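Side-chain contacts in amine Dehydrogenase (Pseudomonas putida, PDB 1JMX), which probably transfers electrons through two covalently bound c-type hemes, as the heme-carrying alpha subunit of a quinohemoprotein amine dehydrogenase: residues Q136-A139 with R140-W144; D93-L96 with S97-G101. One frame throughout, in Å; residues are numbered along the deposited sequence.

Contact 1: Q136-A139 with R140-W144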
loop_
_atom_site.group_PDB
_atom_site.type_symbol
_atom_site.label_atom_id
_atom_site.label_comp_id
_atom_site.label_asym_id
_atom_site.label_seq_id
_atom_site.Cartn_x
_atom_site.Cartn_y
_atom_site.Cartn_z
ATOM N N GLN A 136 8.503 -1.778 10.880
ATOM C CA GLN A 136 7.712 -2.548 9.929
ATOM C C GLN A 136 8.491 -3.715 9.333
ATOM O O GLN A 136 9.703 -3.811 9.516
ATOM C CB GLN A 136 7.200 -1.625 8.815
ATOM C CG GLN A 136 6.244 -0.537 9.298
ATOM C CD GLN A 136 5.983 0.533 8.257
ATOM O OE1 GLN A 136 6.405 0.421 7.115
ATOM N NE2 GLN A 136 5.292 1.586 8.657
ATOM N N ALA A 137 7.785 -4.605 8.635
ATOM C CA ALA A 137 8.408 -5.764 7.994
ATOM C C ALA A 137 9.493 -5.296 7.031
ATOM O O ALA A 137 9.313 -4.296 6.325
ATOM C CB ALA A 137 7.364 -6.584 7.249
ATOM N N GLN A 138 10.614 -6.018 7.021
ATOM C CA GLN A 138 11.775 -5.713 6.181
ATOM C C GLN A 138 12.512 -4.459 6.646
ATOM O O GLN A 138 13.241 -3.826 5.883
ATOM C CB GLN A 138 11.387 -5.599 4.704
ATOM C CG GLN A 138 11.009 -6.928 4.056
ATOM C CD GLN A 138 10.452 -6.749 2.652
ATOM O OE1 GLN A 138 9.452 -6.060 2.448
ATOM N NE2 GLN A 138 11.098 -7.372 1.675
ATOM N N ALA A 139 12.330 -4.128 7.919
ATOM C CA ALA A 139 12.964 -2.977 8.532
ATOM C C ALA A 139 13.369 -3.332 9.965
ATOM O O ALA A 139 14.483 -3.049 10.369
ATOM C CB ALA A 139 12.018 -1.791 8.520
ATOM N N ARG A 140 12.469 -3.987 10.704
ATOM C CA ARG A 140 12.703 -4.401 12.098
ATOM C C ARG A 140 13.741 -5.528 12.220
ATOM O O ARG A 140 14.174 -5.877 13.316
ATOM C CB ARG A 140 11.387 -4.878 12.742
ATOM C CG ARG A 140 10.965 -6.288 12.308
ATOM C CD ARG A 140 9.793 -6.849 13.109
ATOM N NE ARG A 140 8.550 -6.181 12.761
ATOM C CZ ARG A 140 7.528 -6.731 12.104
ATOM N NH1 ARG A 140 7.558 -7.992 11.717
ATOM N NH2 ARG A 140 6.503 -5.967 11.754
ATOM N N ASP A 141 14.085 -6.134 11.091
ATOM C CA ASP A 141 15.044 -7.230 11.058
ATOM C C ASP A 141 16.466 -6.779 10.774
ATOM O O ASP A 141 17.375 -7.601 10.695
ATOM C CB ASP A 141 14.621 -8.262 10.008
ATOM C CG ASP A 141 14.568 -7.691 8.590
ATOM O OD1 ASP A 141 14.484 -6.454 8.394
ATOM O OD2 ASP A 141 14.594 -8.507 7.648
ATOM N N ARG A 142 16.656 -5.471 10.637
ATOM C CA ARG A 142 17.967 -4.918 10.329
ATOM C C ARG A 142 18.116 -3.503 10.897
ATOM O O ARG A 142 17.158 -2.931 11.408
ATOM C CB ARG A 142 18.134 -4.878 8.808
ATOM C CG ARG A 142 17.214 -3.869 8.120
ATOM C CD ARG A 142 17.082 -4.112 6.624
ATOM N NE ARG A 142 16.238 -5.267 6.347
ATOM C CZ ARG A 142 15.911 -5.688 5.130
ATOM N NH1 ARG A 142 16.362 -5.051 4.058
ATOM N NH2 ARG A 142 15.121 -6.742 4.989
ATOM N N ASP A 143 19.334 -2.971 10.868
ATOM C CA ASP A 143 19.575 -1.605 11.324
ATOM C C ASP A 143 19.200 -0.764 10.105
ATOM O O ASP A 143 20.052 -0.422 9.286
ATOM C CB ASP A 143 21.051 -1.403 11.676
ATOM C CG ASP A 143 21.493 -2.239 12.854
ATOM O OD1 ASP A 143 20.661 -2.510 13.743
ATOM O OD2 ASP A 143 22.678 -2.625 12.899
ATOM N N TRP A 144 17.911 -0.475 9.977
ATOM C CA TRP A 144 17.391 0.265 8.837
ATOM C C TRP A 144 18.057 1.591 8.489
ATOM O O TRP A 144 18.474 1.786 7.351
ATOM C CB TRP A 144 15.878 0.457 8.966
ATOM C CG TRP A 144 15.245 0.783 7.657
ATOM C CD1 TRP A 144 14.788 -0.103 6.732
ATOM C CD2 TRP A 144 15.074 2.086 7.086
ATOM N NE1 TRP A 144 14.357 0.561 5.614
ATOM C CE2 TRP A 144 14.521 1.907 5.802
ATOM C CE3 TRP A 144 15.339 3.387 7.534
ATOM C CZ2 TRP A 144 14.227 2.982 4.956
ATOM C CZ3 TRP A 144 15.045 4.455 6.694
ATOM C CH2 TRP A 144 14.495 4.245 5.419
HETATM O O HOH W 1 12.781 -1.590 4.365
#
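Arg142 folds back over the peptide that joins Gln138 to Ala139. From Arg142 CB the chain turns so that CG sits between the backbone N and the carbonyl carbon (chi1 68°), where CG passes Ala139 O at 3.6 Å, and CD comes up beside Gln138 O. A bend at chi3 then lays the guanidinium flat above that oxygen, with Gln138 O 3.3 Å from CZ and over the centre of one face, a polar contact without a hydrogen bond. In its own plane the group grips Asp141 side-on: NE reaches OD1 at 2.9 Å, from above the carboxylate plane, and NH2 takes the syn lone pair of OD2 at 3.2 Å. NH1 points on toward helix 94-100. Arginine suits this place because its flat head can serve two such neighbours at once.

The backbone beneath is a type I beta turn from Ala139 to Arg142, closed by Arg142 N to Ala139 O (3.3 Å) in the loop that leads into helix 144-159. From within the turn, Arg140 N reaches back to Gln136 O at 3.0 Å. Gln138 O is also held by a water, which donates to it and accepts from Trp144 NE1, so the carbonyl is linked to the indole through the water and faced directly by the guanidinium. The small Ala139 lets its CB approach Trp144 CD1 to 3.7 Å, obliquely to the indole. Arg140 turns elsewhere: one face of its guanidinium lies over Ala137 N, and NH1 forms a salt bridge with Asp196 of a neighbouring amine dehydrogenase chain.

Contact 2: D93-L96 with S97-G101. With HEC (heme c), chain E.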
loop_
_atom_site.group_PDB
_atom_site.type_symbol
_atom_site.label_atom_id
_atom_site.label_comp_id
_atom_site.label_asym_id
_atom_site.label_seq_id
_atom_site.Cartn_x
_atom_site.Cartn_y
_atom_site.Cartn_z
ATOM N N ASP A 93 16.371 -4.661 -8.032
ATOM C CA ASP A 93 17.219 -5.468 -7.158
ATOM C C ASP A 93 16.580 -5.547 -5.765
ATOM O O ASP A 93 15.790 -4.680 -5.400
ATOM C CB ASP A 93 18.636 -4.883 -7.098
ATOM C CG ASP A 93 18.657 -3.423 -6.681
ATOM O OD1 ASP A 93 18.075 -2.587 -7.408
ATOM O OD2 ASP A 93 19.264 -3.116 -5.633
ATOM N N THR A 94 16.928 -6.569 -4.985
ATOM C CA THR A 94 16.335 -6.758 -3.658
ATOM C C THR A 94 16.556 -5.607 -2.687
ATOM O O THR A 94 15.648 -5.242 -1.949
ATOM C CB THR A 94 16.783 -8.082 -2.977
ATOM O OG1 THR A 94 18.203 -8.079 -2.792
ATOM C CG2 THR A 94 16.391 -9.282 -3.817
ATOM N N GLN A 95 17.745 -5.017 -2.706
ATOM C CA GLN A 95 18.039 -3.917 -1.799
ATOM C C GLN A 95 17.079 -2.747 -1.998
ATOM O O GLN A 95 16.530 -2.223 -1.037
ATOM C CB GLN A 95 19.476 -3.454 -1.966
ATOM C CG GLN A 95 19.873 -2.397 -0.985
ATOM C CD GLN A 95 21.190 -1.777 -1.342
ATOM O OE1 GLN A 95 22.153 -1.885 -0.591
ATOM N NE2 GLN A 95 21.252 -1.130 -2.506
ATOM N N LEU A 96 16.856 -2.369 -3.249
ATOM C CA LEU A 96 15.950 -1.274 -3.569
ATOM C C LEU A 96 14.504 -1.672 -3.273
ATOM O O LEU A 96 13.710 -0.850 -2.835
ATOM C CB LEU A 96 16.109 -0.872 -5.050
ATOM C CG LEU A 96 15.486 0.421 -5.606
ATOM C CD1 LEU A 96 13.988 0.280 -5.844
ATOM C CD2 LEU A 96 15.784 1.577 -4.670
ATOM N N SER A 97 14.164 -2.934 -3.518
ATOM C CA SER A 97 12.798 -3.420 -3.281
ATOM C C SER A 97 12.398 -3.440 -1.816
ATOM O O SER A 97 11.327 -2.972 -1.463
ATOM C CB SER A 97 12.616 -4.830 -3.856
ATOM O OG SER A 97 12.973 -4.864 -5.226
ATOM N N GLU A 98 13.251 -4.012 -0.975
ATOM C CA GLU A 98 12.978 -4.107 0.453
ATOM C C GLU A 98 13.043 -2.761 1.143
ATOM O O GLU A 98 12.198 -2.438 1.969
ATOM C CB GLU A 98 13.971 -5.048 1.118
ATOM C CG GLU A 98 13.888 -6.447 0.592
ATOM C CD GLU A 98 14.899 -7.372 1.219
ATOM O OE1 GLU A 98 15.983 -6.897 1.636
ATOM O OE2 GLU A 98 14.609 -8.586 1.272
ATOM N N THR A 99 14.057 -1.984 0.792
ATOM C CA THR A 99 14.257 -0.681 1.387
ATOM C C THR A 99 13.322 0.392 0.833
ATOM O O THR A 99 12.682 1.099 1.599
ATOM C CB THR A 99 15.716 -0.197 1.188
ATOM O OG1 THR A 99 16.623 -1.286 1.405
ATOM C CG2 THR A 99 16.047 0.937 2.158
ATOM N N CYS A 100 13.205 0.465 -0.491
ATOM C CA CYS A 100 12.409 1.511 -1.146
ATOM C C CYS A 100 11.156 1.174 -1.931
ATOM O O CYS A 100 10.447 2.083 -2.347
ATOM C CB CYS A 100 13.316 2.342 -2.062
ATOM S SG CYS A 100 14.799 2.821 -1.179
ATOM N N GLY A 101 10.893 -0.102 -2.175
ATOM C CA GLY A 101 9.709 -0.439 -2.941
ATOM C C GLY A 101 8.704 -1.309 -2.229
ATOM O O GLY A 101 7.858 -1.908 -2.883
HETATM FE FE HEC E . 9.061 6.700 -0.179
HETATM C CHA HEC E . 7.270 9.321 -1.223
HETATM C CHB HEC E . 11.564 7.652 -2.236
HETATM C CHC HEC E . 10.970 4.159 0.990
HETATM C CHD HEC E . 6.514 5.782 1.925
HETATM N NA HEC E . 9.341 8.147 -1.465
HETATM C C1A HEC E . 8.491 9.154 -1.787
HETATM C C2A HEC E . 9.045 10.029 -2.782
HETATM C C3A HEC E . 10.250 9.545 -3.077
HETATM C C4A HEC E . 10.438 8.387 -2.247
HETATM C CMA HEC E . 11.239 10.121 -4.075
HETATM C CAA HEC E . 8.371 11.260 -3.344
HETATM C CBA HEC E . 9.210 12.428 -2.830
HETATM C CGA HEC E . 8.754 13.812 -3.212
HETATM O O1A HEC E . 7.755 13.986 -3.889
HETATM O O2A HEC E . 9.415 14.746 -2.809
HETATM N NB HEC E . 10.859 6.044 -0.544
HETATM C C1B HEC E . 11.792 6.561 -1.443
HETATM C C2B HEC E . 13.035 5.866 -1.441
HETATM C C3B HEC E . 12.892 4.885 -0.505
HETATM C C4B HEC E . 11.529 4.983 0.031
HETATM C CMB HEC E . 14.273 6.193 -2.301
HETATM C CAB HEC E . 14.010 3.919 -0.142
HETATM C CBB HEC E . 14.707 4.188 1.195
HETATM N NC HEC E . 8.784 5.262 1.148
HETATM C C1C HEC E . 9.683 4.280 1.505
HETATM C C2C HEC E . 9.139 3.391 2.489
HETATM C C3C HEC E . 7.901 3.820 2.746
HETATM C C4C HEC E . 7.672 5.004 1.927
HETATM C CMC HEC E . 9.868 2.191 3.098
HETATM C CAC HEC E . 6.932 3.060 3.625
HETATM C CBC HEC E . 6.880 3.318 5.119
HETATM N ND HEC E . 7.277 7.397 0.267
HETATM C C1D HEC E . 6.334 6.918 1.153
HETATM C C2D HEC E . 5.142 7.770 1.180
HETATM C C3D HEC E . 5.419 8.770 0.268
HETATM C C4D HEC E . 6.697 8.506 -0.264
HETATM C CMD HEC E . 3.896 7.567 2.038
HETATM C CAD HEC E . 4.613 9.992 -0.189
HETATM C CBD HEC E . 3.233 10.158 0.353
HETATM C CGD HEC E . 2.222 9.587 -0.584
HETATM O O1D HEC E . 2.580 8.682 -1.372
HETATM O O2D HEC E . 1.053 10.032 -0.546
#
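Cys100, whose CB meets Leu96 CD2 at 3.7 Å, ties this helix to the edge of the flat heme c. The thioether joins SG to CAB, and beside it Thr99 brings CG2 to 3.6 Å from CBB and its carbonyl O to 3.4 Å from the methyl CMC. The two faces belong to the axial ligands of the iron, His104 and His126. Cys100 opens the CXXCH heme-binding motif, which Cys103 and His104 complete.

Behind this edge the helix doubles its own bonds. Thr99 OG1, anti to the carbonyl carbon (chi1 -42°), lies back along the helix and donates to Gln95 O at 2.6 Å, where Thr99 N also donates. Ser97 does likewise two residues earlier: OG reaches Asp93 O at 2.8 Å from above the carbonyl plane, whereas Ser97 N approaches in that plane. Serine and threonine suit such sites because a hydroxyl one carbon from the backbone can reach the carbonyl four residues back. Asp93 is the N-cap, its OD2 accepting a weak bond from Leu96 N while OD1 pairs with Arg159. Exchanging Thr99 for an alanine removes both branches, and is likely to leave Gln95 O with one donor fewer and a gap beside the heme carbon CBB. Since a thioether cannot dissociate as a coordinate bond can, the helix end is likely to stay tethered to the porphyrin edge.

From the N terminus, contact 2 comes first: residues 93-101 span the short helix 94-100 from its N-cap to the residue after it, Cys100 being its last. The chain then supplies the rest of the heme-binding motif, runs through helix 116-129, and makes the turn of contact 1 before starting helix 144-159. The contacts are in series, neither nested nor crossed. In space they meet. Glu98 takes the salt bridge from Arg142 at 3.1 Å (OE1 to NH1), and Trp144 NE1 lies 3.9 Å from Thr99 CG2, both residues lining the same heme pocket. Helix 144-159 runs back to pack Leu156 on Leu96, so loop 136-144 and helices 94-100 and 144-159 pack together beside that heme.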